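Local coordinates for protein cytochrome P450 CYP260B1 (Sorangium cellulosum, PDB 5HIW) that binds a haem (protoporphyrin IX containing iron) within the mostly helical fold of the cytochrome P450 family, at residues E78-T81 / R82-L86; E216-E219 / G220-T224; E122-D126 / F127-M131. All coordinates share one frame; numbering follows the deposited sequence. Where two conformers were deposited one is given.

Contact 1 (E78-T81 / R82-L86). With HEM (protoporphyrin IX containing Fe), chain B.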
loop_
_atom_site.group_PDB
_atom_site.type_symbol
_atom_site.label_atom_id
_atom_site.label_comp_id
_atom_site.label_asym_id
_atom_site.label_seq_id
_atom_site.Cartn_x
_atom_site.Cartn_y
_atom_site.Cartn_z
ATOM N N GLU A 78 19.092 -13.873 -8.782
ATOM C CA GLU A 78 18.417 -14.728 -9.712
ATOM C C GLU A 78 17.160 -15.279 -9.095
ATOM O O GLU A 78 16.158 -15.562 -9.762
ATOM C CB GLU A 78 19.347 -15.916 -10.022
ATOM C CG GLU A 78 19.053 -16.558 -11.346
ATOM C CD GLU A 78 19.288 -15.550 -12.438
ATOM O OE1 GLU A 78 20.484 -15.272 -12.714
ATOM O OE2 GLU A 78 18.281 -14.998 -12.948
ATOM N N ALA A 79 17.268 -15.497 -7.796
ATOM C CA ALA A 79 16.128 -15.937 -7.011
ATOM C C ALA A 79 14.966 -14.933 -7.234
ATOM O O ALA A 79 13.852 -15.339 -7.502
ATOM C CB ALA A 79 16.503 -16.004 -5.544
ATOM N N HIS A 80 15.272 -13.654 -7.161
ATOM C CA HIS A 80 14.191 -12.672 -7.235
ATOM C C HIS A 80 13.678 -12.635 -8.643
ATOM O O HIS A 80 12.486 -12.588 -8.891
ATOM C CB HIS A 80 14.628 -11.298 -6.784
ATOM C CG HIS A 80 13.550 -10.266 -6.903
ATOM N ND1 HIS A 80 13.409 -9.462 -8.015
ATOM C CD2 HIS A 80 12.526 -9.945 -6.066
ATOM C CE1 HIS A 80 12.349 -8.681 -7.862
ATOM N NE2 HIS A 80 11.785 -8.963 -6.701
ATOM N N THR A 81 14.580 -12.693 -9.622
ATOM C CA THR A 81 14.119 -12.606 -10.987
ATOM C C THR A 81 13.116 -13.669 -11.370
ATOM O O THR A 81 12.127 -13.351 -12.057
ATOM C CB THR A 81 15.313 -12.596 -11.995
ATOM O OG1 THR A 81 16.212 -11.557 -11.589
ATOM C CG2 THR A 81 14.790 -12.332 -13.430
ATOM N N ARG A 82 13.384 -14.903 -10.948
ATOM C CA ARG A 82 12.570 -16.081 -11.243
ATOM C C ARG A 82 11.168 -15.981 -10.568
ATOM O O ARG A 82 10.125 -16.169 -11.204
ATOM C CB ARG A 82 13.349 -17.353 -10.787
ATOM C CG ARG A 82 12.667 -18.698 -11.082
ATOM C CD ARG A 82 13.454 -19.965 -10.661
ATOM N NE ARG A 82 14.717 -20.137 -11.388
ATOM C CZ ARG A 82 14.810 -20.558 -12.648
ATOM N NH1 ARG A 82 13.728 -20.842 -13.360
ATOM N NH2 ARG A 82 15.994 -20.647 -13.216
ATOM N N MET A 83 11.155 -15.617 -9.292
ATOM C CA MET A 83 9.901 -15.537 -8.517
ATOM C C MET A 83 9.127 -14.312 -8.991
ATOM O O MET A 83 7.947 -14.369 -9.174
ATOM C CB MET A 83 10.171 -15.472 -7.030
ATOM C CG MET A 83 10.760 -16.764 -6.485
ATOM S SD MET A 83 9.771 -18.205 -6.911
ATOM C CE MET A 83 8.128 -17.609 -6.481
ATOM N N ARG A 84 9.828 -13.221 -9.248
ATOM C CA ARG A 84 9.182 -12.035 -9.775
ATOM C C ARG A 84 8.447 -12.271 -11.103
ATOM O O ARG A 84 7.370 -11.703 -11.371
ATOM C CB ARG A 84 10.193 -10.863 -9.876
ATOM C CG ARG A 84 9.614 -9.535 -10.406
ATOM C CD ARG A 84 8.484 -9.036 -9.502
ATOM N NE ARG A 84 7.933 -7.791 -10.027
ATOM C CZ ARG A 84 7.991 -6.580 -9.452
ATOM N NH1 ARG A 84 8.513 -6.377 -8.257
ATOM N NH2 ARG A 84 7.436 -5.569 -10.085
ATOM N N ARG A 85 9.011 -13.135 -11.960
ATOM C CA ARG A 85 8.369 -13.470 -13.226
ATOM C C ARG A 85 7.022 -14.161 -13.037
ATOM O O ARG A 85 6.041 -13.897 -13.751
ATOM C CB ARG A 85 9.299 -14.363 -14.100
ATOM C CG ARG A 85 10.219 -13.590 -15.043
ATOM C CD ARG A 85 10.637 -14.466 -16.251
ATOM N NE ARG A 85 10.717 -15.895 -15.866
ATOM C CZ ARG A 85 11.825 -16.544 -15.462
ATOM N NH1 ARG A 85 13.025 -15.950 -15.421
ATOM N NH2 ARG A 85 11.735 -17.830 -15.127
ATOM N N LEU A 86 6.981 -15.033 -12.053
ATOM C CA LEU A 86 5.720 -15.720 -11.648
ATOM C C LEU A 86 4.718 -14.694 -11.184
ATOM O O LEU A 86 3.632 -14.671 -11.665
ATOM C CB LEU A 86 5.958 -16.632 -10.479
ATOM C CG LEU A 86 4.773 -17.273 -9.776
ATOM C CD1 LEU A 86 4.040 -18.042 -10.843
ATOM C CD2 LEU A 86 5.396 -18.184 -8.710
HETATM C CHA HEM B . 6.303 -4.116 -2.842
HETATM C CHB HEM B . 3.563 -0.245 -1.772
HETATM C CHC HEM B . -0.370 -2.665 -3.075
HETATM C CHD HEM B . 2.258 -6.669 -3.169
HETATM C C1A HEM B . 5.931 -2.845 -2.509
HETATM C C2A HEM B . 6.807 -1.783 -2.154
HETATM C C3A HEM B . 6.039 -0.680 -1.890
HETATM C C4A HEM B . 4.671 -1.097 -1.965
HETATM C CMA HEM B . 6.562 0.702 -1.446
HETATM C CAA HEM B . 8.330 -1.818 -2.217
HETATM C CBA HEM B . 8.887 -2.511 -0.963
HETATM C CGA HEM B . 10.362 -2.352 -0.831
HETATM O O1A HEM B . 11.053 -1.961 -1.828
HETATM O O2A HEM B . 10.886 -2.416 0.309
HETATM C C1B HEM B . 2.277 -0.567 -1.976
HETATM C C2B HEM B . 1.220 0.404 -1.903
HETATM C C3B HEM B . 0.097 -0.298 -2.296
HETATM C C4B HEM B . 0.478 -1.687 -2.565
HETATM C CMB HEM B . 1.235 1.875 -1.449
HETATM C CAB HEM B . -1.205 0.322 -2.303
HETATM C CBB HEM B . -2.381 -0.210 -2.343
HETATM C C1C HEM B . 0.004 -4.000 -3.227
HETATM C C2C HEM B . -0.926 -5.009 -3.636
HETATM C C3C HEM B . -0.167 -6.146 -3.650
HETATM C C4C HEM B . 1.158 -5.841 -3.218
HETATM C CMC HEM B . -2.369 -4.674 -3.928
HETATM C CAC HEM B . -0.588 -7.511 -4.022
HETATM C CBC HEM B . -1.563 -7.702 -4.899
HETATM C C1D HEM B . 3.579 -6.242 -3.090
HETATM C C2D HEM B . 4.675 -7.242 -3.185
HETATM C C3D HEM B . 5.801 -6.546 -3.087
HETATM C C4D HEM B . 5.388 -5.138 -2.970
HETATM C CMD HEM B . 4.555 -8.751 -3.271
HETATM C CAD HEM B . 7.247 -7.058 -3.198
HETATM C CBD HEM B . 7.680 -6.925 -4.645
HETATM C CGD HEM B . 9.104 -7.441 -4.892
HETATM O O1D HEM B . 9.961 -7.543 -3.961
HETATM O O2D HEM B . 9.478 -7.773 -6.067
HETATM N NA HEM B . 4.604 -2.374 -2.403
HETATM N NB HEM B . 1.804 -1.726 -2.491
HETATM N NC HEM B . 1.229 -4.468 -3.043
HETATM N ND HEM B . 4.060 -4.984 -2.938
HETATM FE FE HEM B . 2.964 -3.391 -2.756
HETATM O O HOH W 1 2.813 -3.844 -0.510
#
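Arg-84 and His-80 lie side by side one turn apart on helix 77-90, pointing the same way, and both end on a single propionate oxygen of the haem. Followed outward, the arginine begins with CB over one face of the imidazole, a CH-pi contact 4.0 Å from CB to the centroid of the His-80 ring. With CG anti to the backbone N (chi1 -179°), the chain keeps beside the ring, and CG lies 3.8 Å from His-80 CE1. A bend at chi2 then carries CD toward the propionate, 3.8 Å from HEM O2D. NE is hydrogen-bonded to Asn-88 OD1, one turn on in the same helix. At the tip, NH1 donates to HEM O2D over 2.8 Å, meeting it at the edge of the guanidinium, and also bonds Tyr-337 O. His-80 NE2 donates to HEM O2D at 2.7 Å in a nearly straight bond. The imidazole plane stands 64° from the guanidinium. Two N-H groups thus grip O2D, which would favour a charged propionate. His-336 meets the His-80 ring edge-to-face and bonds the haem through ND1. Gripping one haem propionate with a histidine and an arginine four residues apart is characteristic of the C helix of cytochromes P450.

Contact 2 (E216-E219 / G220-T224)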
loop_
_atom_site.group_PDB
_atom_site.type_symbol
_atom_site.label_atom_id
_atom_site.label_comp_id
_atom_site.label_asym_id
_atom_site.label_seq_id
_atom_site.Cartn_x
_atom_site.Cartn_y
_atom_site.Cartn_z
ATOM N N GLU A 216 8.283 -23.769 -4.510
ATOM C CA GLU A 216 7.236 -22.745 -4.414
ATOM C C GLU A 216 5.744 -23.158 -4.340
ATOM O O GLU A 216 5.132 -23.552 -5.315
ATOM C CB GLU A 216 7.333 -21.742 -5.563
ATOM C CG GLU A 216 6.423 -20.535 -5.329
ATOM C CD GLU A 216 6.774 -19.831 -4.028
ATOM O OE1 GLU A 216 7.987 -19.687 -3.779
ATOM O OE2 GLU A 216 5.863 -19.478 -3.245
ATOM N N ALA A 217 5.148 -22.912 -3.179
ATOM C CA ALA A 217 3.832 -23.326 -2.866
ATOM C C ALA A 217 2.838 -22.224 -3.345
ATOM O O ALA A 217 3.054 -21.002 -3.174
ATOM C CB ALA A 217 3.713 -23.496 -1.347
ATOM N N CYS A 218 1.735 -22.678 -3.858
ATOM C CA CYS A 218 0.636 -21.810 -4.134
ATOM C C CYS A 218 0.249 -20.966 -2.931
ATOM O O CYS A 218 0.036 -19.753 -3.076
ATOM C CB CYS A 218 -0.534 -22.620 -4.585
ATOM S SG CYS A 218 -2.019 -21.742 -5.052
ATOM N N GLU A 219 0.167 -21.590 -1.750
ATOM C CA GLU A 219 -0.211 -20.861 -0.533
ATOM C C GLU A 219 0.733 -19.745 -0.272
ATOM O O GLU A 219 0.327 -18.697 0.247
ATOM C CB GLU A 219 -0.175 -21.746 0.734
ATOM C CG GLU A 219 -0.870 -23.083 0.603
ATOM C CD GLU A 219 0.092 -24.143 0.108
ATOM O OE1 GLU A 219 0.177 -24.273 -1.134
ATOM O OE2 GLU A 219 0.821 -24.768 0.948
ATOM N N GLY A 220 1.998 -20.001 -0.540
ATOM C CA GLY A 220 3.059 -19.049 -0.363
ATOM C C GLY A 220 2.847 -17.787 -1.181
ATOM O O GLY A 220 3.029 -16.646 -0.675
ATOM N N VAL A 221 2.554 -17.993 -2.469
ATOM C CA VAL A 221 2.334 -16.862 -3.369
ATOM C C VAL A 221 1.120 -16.058 -2.856
ATOM O O VAL A 221 1.145 -14.823 -2.756
ATOM C CB VAL A 221 2.158 -17.342 -4.852
ATOM C CG1 VAL A 221 1.694 -16.179 -5.731
ATOM C CG2 VAL A 221 3.448 -17.937 -5.352
ATOM N N VAL A 222 0.041 -16.752 -2.598
ATOM C CA VAL A 222 -1.210 -16.117 -2.140
ATOM C C VAL A 222 -0.933 -15.321 -0.872
ATOM O O VAL A 222 -1.337 -14.170 -0.800
ATOM C CB VAL A 222 -2.360 -17.124 -1.914
ATOM C CG1 VAL A 222 -3.602 -16.490 -1.250
ATOM C CG2 VAL A 222 -2.771 -17.797 -3.206
ATOM N N LEU A 223 -0.268 -15.912 0.109
ATOM C CA LEU A 223 -0.041 -15.194 1.379
ATOM C C LEU A 223 0.810 -13.986 1.134
ATOM O O LEU A 223 0.584 -12.918 1.744
ATOM C CB LEU A 223 0.595 -16.064 2.455
ATOM C CG LEU A 223 -0.506 -16.914 3.094
ATOM C CD1 LEU A 223 -0.005 -18.194 3.807
ATOM C CD2 LEU A 223 -1.329 -16.082 4.039
ATOM N N THR A 224 1.774 -14.071 0.211
ATOM C CA THR A 224 2.523 -12.846 -0.117
ATOM C C THR A 224 1.629 -11.756 -0.680
ATOM O O THR A 224 1.797 -10.547 -0.250
ATOM C CB THR A 224 3.726 -13.147 -1.018
ATOM O OG1 THR A 224 4.682 -13.875 -0.256
ATOM C CG2 THR A 224 4.368 -11.932 -1.563
#
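Glu-216 brings its carboxylate against Val-221, with OE2 3.6 Å from Val-221 CG2, and the two side chains cross at about a right angle. CG of the glutamate lies 3.9 Å from the same methyl, which makes the touch partly aliphatic. The glutamate chain is bent at chi2 (58°), a fold that turns the carboxylate back toward the first turn of the helix. On the valine, CG2 is the branch used because it stands beside the backbone N, facing the helix start. A second side-chain approach is looser: Cys-218 SG and Val-222 CG2 are 4.4 Å apart, while the same methyl lies 3.4 Å from Cys-218 O. Leu-223 sets its CB, CG and CD1 alongside the carbonyl oxygen of Glu-219.

Beneath these contacts is the opening turn of helix 218-229, with Ala-217 at the N-cap position. This helix, which runs on toward the water-bearing side of the haem, corresponds to the N-terminal part of the long central helix of cytochromes P450; Thr-224 already touches the cofactor. Regular i to i+4 bonds start at once: Val-221 N donates to Ala-217 O at 3.1 Å, and Val-222 N follows to Cys-218 O at 3.0 Å with an angle of 176°. Leu-223 N continues the series to Glu-219 O at 2.9 Å, and Thr-224 N follows to Gly-220 O.

Further out, neighbouring helices hold the side chains in place. Glu-216 and Val-221 face helix 77-90, at Met-83 and at Leu-86 and Phe-87 respectively. Cys-218 and Val-222 pack on helices 167-191 and 199-209, through Ala-188 and Ile-207 for the cysteine, Leu-184 for the valine, and Leu-200 for both. Leu-223 reaches His-177 and Leu-184, and Glu-219 OE2 makes a long, weak ion pair with Arg-185 NE.

Contact 3 (E122-D126 / F127-M131)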
loop_
_atom_site.group_PDB
_atom_site.type_symbol
_atom_site.label_atom_id
_atom_site.label_comp_id
_atom_site.label_asym_id
_atom_site.label_seq_id
_atom_site.Cartn_x
_atom_site.Cartn_y
_atom_site.Cartn_z
ATOM N N GLU A 122 -18.558 7.173 7.517
ATOM C CA GLU A 122 -17.190 7.293 7.783
ATOM C C GLU A 122 -16.553 6.349 6.738
ATOM O O GLU A 122 -16.616 5.092 6.894
ATOM C CB GLU A 122 -16.969 6.828 9.187
ATOM C CG GLU A 122 -15.681 7.148 9.851
ATOM C CD GLU A 122 -14.516 6.429 9.176
ATOM O OE1 GLU A 122 -14.241 5.271 9.491
ATOM O OE2 GLU A 122 -13.911 7.048 8.307
ATOM N N LEU A 123 -15.978 6.925 5.676
ATOM C CA LEU A 123 -15.607 6.134 4.482
ATOM C C LEU A 123 -14.309 5.333 4.682
ATOM O O LEU A 123 -14.001 4.504 3.841
ATOM C CB LEU A 123 -15.483 7.011 3.254
ATOM C CG LEU A 123 -16.737 7.664 2.728
ATOM C CD1 LEU A 123 -16.457 8.663 1.592
ATOM C CD2 LEU A 123 -17.758 6.674 2.283
ATOM N N PHE A 124 -13.579 5.531 5.753
ATOM C CA PHE A 124 -12.483 4.613 6.067
ATOM C C PHE A 124 -13.124 3.250 6.426
ATOM O O PHE A 124 -12.946 2.282 5.730
ATOM C CB PHE A 124 -11.550 5.044 7.176
ATOM C CG PHE A 124 -10.336 4.149 7.297
ATOM C CD1 PHE A 124 -9.284 4.298 6.474
ATOM C CD2 PHE A 124 -10.316 3.079 8.225
ATOM C CE1 PHE A 124 -8.184 3.441 6.525
ATOM C CE2 PHE A 124 -9.258 2.205 8.282
ATOM C CZ PHE A 124 -8.170 2.369 7.393
ATOM N N ASP A 125 -13.916 3.221 7.495
ATOM C CA ASP A 125 -14.567 1.972 7.896
ATOM C C ASP A 125 -15.504 1.439 6.832
ATOM O O ASP A 125 -15.559 0.205 6.608
ATOM C CB ASP A 125 -15.372 2.228 9.189
ATOM C CG ASP A 125 -14.518 2.338 10.445
ATOM O OD1 ASP A 125 -13.302 2.068 10.461
ATOM O OD2 ASP A 125 -15.088 2.714 11.493
ATOM N N ASP A 126 -16.294 2.329 6.193
ATOM C CA ASP A 126 -17.423 1.973 5.315
ATOM C C ASP A 126 -17.054 1.719 3.818
ATOM O O ASP A 126 -17.907 1.332 3.023
ATOM C CB ASP A 126 -18.519 3.135 5.374
ATOM C CG ASP A 126 -19.237 3.271 6.808
ATOM O OD1 ASP A 126 -19.159 2.284 7.540
ATOM O OD2 ASP A 126 -19.760 4.363 7.197
ATOM N N PHE A 127 -15.828 2.033 3.421
ATOM C CA PHE A 127 -15.357 1.860 2.051
ATOM C C PHE A 127 -13.903 1.382 2.025
ATOM O O PHE A 127 -13.626 0.339 1.408
ATOM C CB PHE A 127 -15.505 3.155 1.288
ATOM C CG PHE A 127 -15.100 3.067 -0.154
ATOM C CD1 PHE A 127 -15.964 2.612 -1.093
ATOM C CD2 PHE A 127 -13.786 3.385 -0.529
ATOM C CE1 PHE A 127 -15.608 2.589 -2.435
ATOM C CE2 PHE A 127 -13.413 3.336 -1.851
ATOM C CZ PHE A 127 -14.328 2.919 -2.794
ATOM N N ALA A 128 -12.962 2.147 2.597
ATOM C CA ALA A 128 -11.546 1.856 2.427
ATOM C C ALA A 128 -11.192 0.488 3.022
ATOM O O ALA A 128 -10.361 -0.233 2.483
ATOM C CB ALA A 128 -10.657 2.940 2.976
ATOM N N ILE A 129 -11.836 0.114 4.106
ATOM C CA ILE A 129 -11.577 -1.171 4.720
ATOM C C ILE A 129 -12.405 -2.236 3.941
ATOM O O ILE A 129 -11.955 -3.330 3.745
ATOM C CB ILE A 129 -12.050 -1.184 6.251
ATOM C CG1 ILE A 129 -11.102 -0.438 7.186
ATOM C CG2 ILE A 129 -12.205 -2.600 6.755
ATOM C CD1 ILE A 129 -9.737 -1.017 7.285
ATOM N N SER A 130 -13.648 -1.926 3.711
ATOM C CA SER A 130 -14.687 -2.861 3.156
ATOM C C SER A 130 -14.291 -3.437 1.821
ATOM O O SER A 130 -14.508 -4.655 1.501
ATOM C CB SER A 130 -15.977 -2.098 2.846
ATOM O OG SER A 130 -16.549 -1.662 4.002
ATOM N N MET A 131 -13.647 -2.600 1.018
ATOM C CA MET A 131 -13.141 -3.032 -0.313
ATOM C C MET A 131 -12.169 -4.232 -0.249
ATOM O O MET A 131 -12.479 -5.311 -0.794
ATOM C CB MET A 131 -12.542 -1.835 -1.111
ATOM C CG MET A 131 -13.577 -0.930 -1.689
ATOM S SD MET A 131 -14.601 -1.779 -2.922
ATOM C CE MET A 131 -13.303 -2.219 -4.095
#
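The Phe-124 ring meets Ile-129 obliquely through CE2, which lies 3.4 Å from both CG1 and CD1 of the isoleucine, and CD1 of the ring is 4.0 Å from Ala-128 CB. Asp-125 OD1 is in the ring plane at its edge, and Trp-235 of helix 232-245 also meets the ring. The second phenylalanine, Phe-127, carries CG of Met-131 over the centre of one face. These rings belong to the short helix 123-128, which follows strand 120-122 and contains a wider pi-type turn at 124-126. The widening is visible in i to i+5 bonds: Ala-128 N donates to Leu-123 O, and Ile-129 N to Phe-124 O, both at 2.9 Å, while Phe-127 N reaches Leu-123 O weakly.

A chi1 of -171° swings the Phe-124 ring away from its own N-H and along the helix toward Ile-129, which folds CG1 and CD1 back against it. Both rings reach helix 232-245, Phe-127 at Leu-241; Phe-127 also meets Val-111 of helix 93-113 and Val-352 of helix 341-358.

Glu-122 caps the N-terminal end of the helix with both carboxylate oxygens. OE1 accepts from Asp-125 N at 2.9 Å and OE2 from Phe-124 N at 3.0 Å, each N-H arriving from above the carboxylate plane. Arg-377 forms salt bridges with Glu-122 OE1 and Asp-125 OD1, while Ile-387 N bonds OE2, so the cap is fixed from outside too. Asp-126 ties back to the cap residue: its OD2 accepts from Glu-122 N at 3.1 Å, with the N-H coming from above the carboxylate plane.

How the contacts relate
Contacts 1 and 2 are neighbours, with centres about 14 Å apart, and they touch where helix 77-90 packs on the start of helix 218-229. Contact 1 is mainly at the surface but turns His-80 and Arg-84 inward to a haem propionate. Contact 2 is partly buried; its helix start pairs apolar packing of Val-221, Val-222 and Leu-223 with two glutamates, and it reaches the cofactor through Thr-224. Contact 3 is partly buried as well, about 34 Å from contact 1 between centres, on the opposite side of the chain's centre. Its chemistry combines aromatic packing with a charged cap, and it shares no helix with the others.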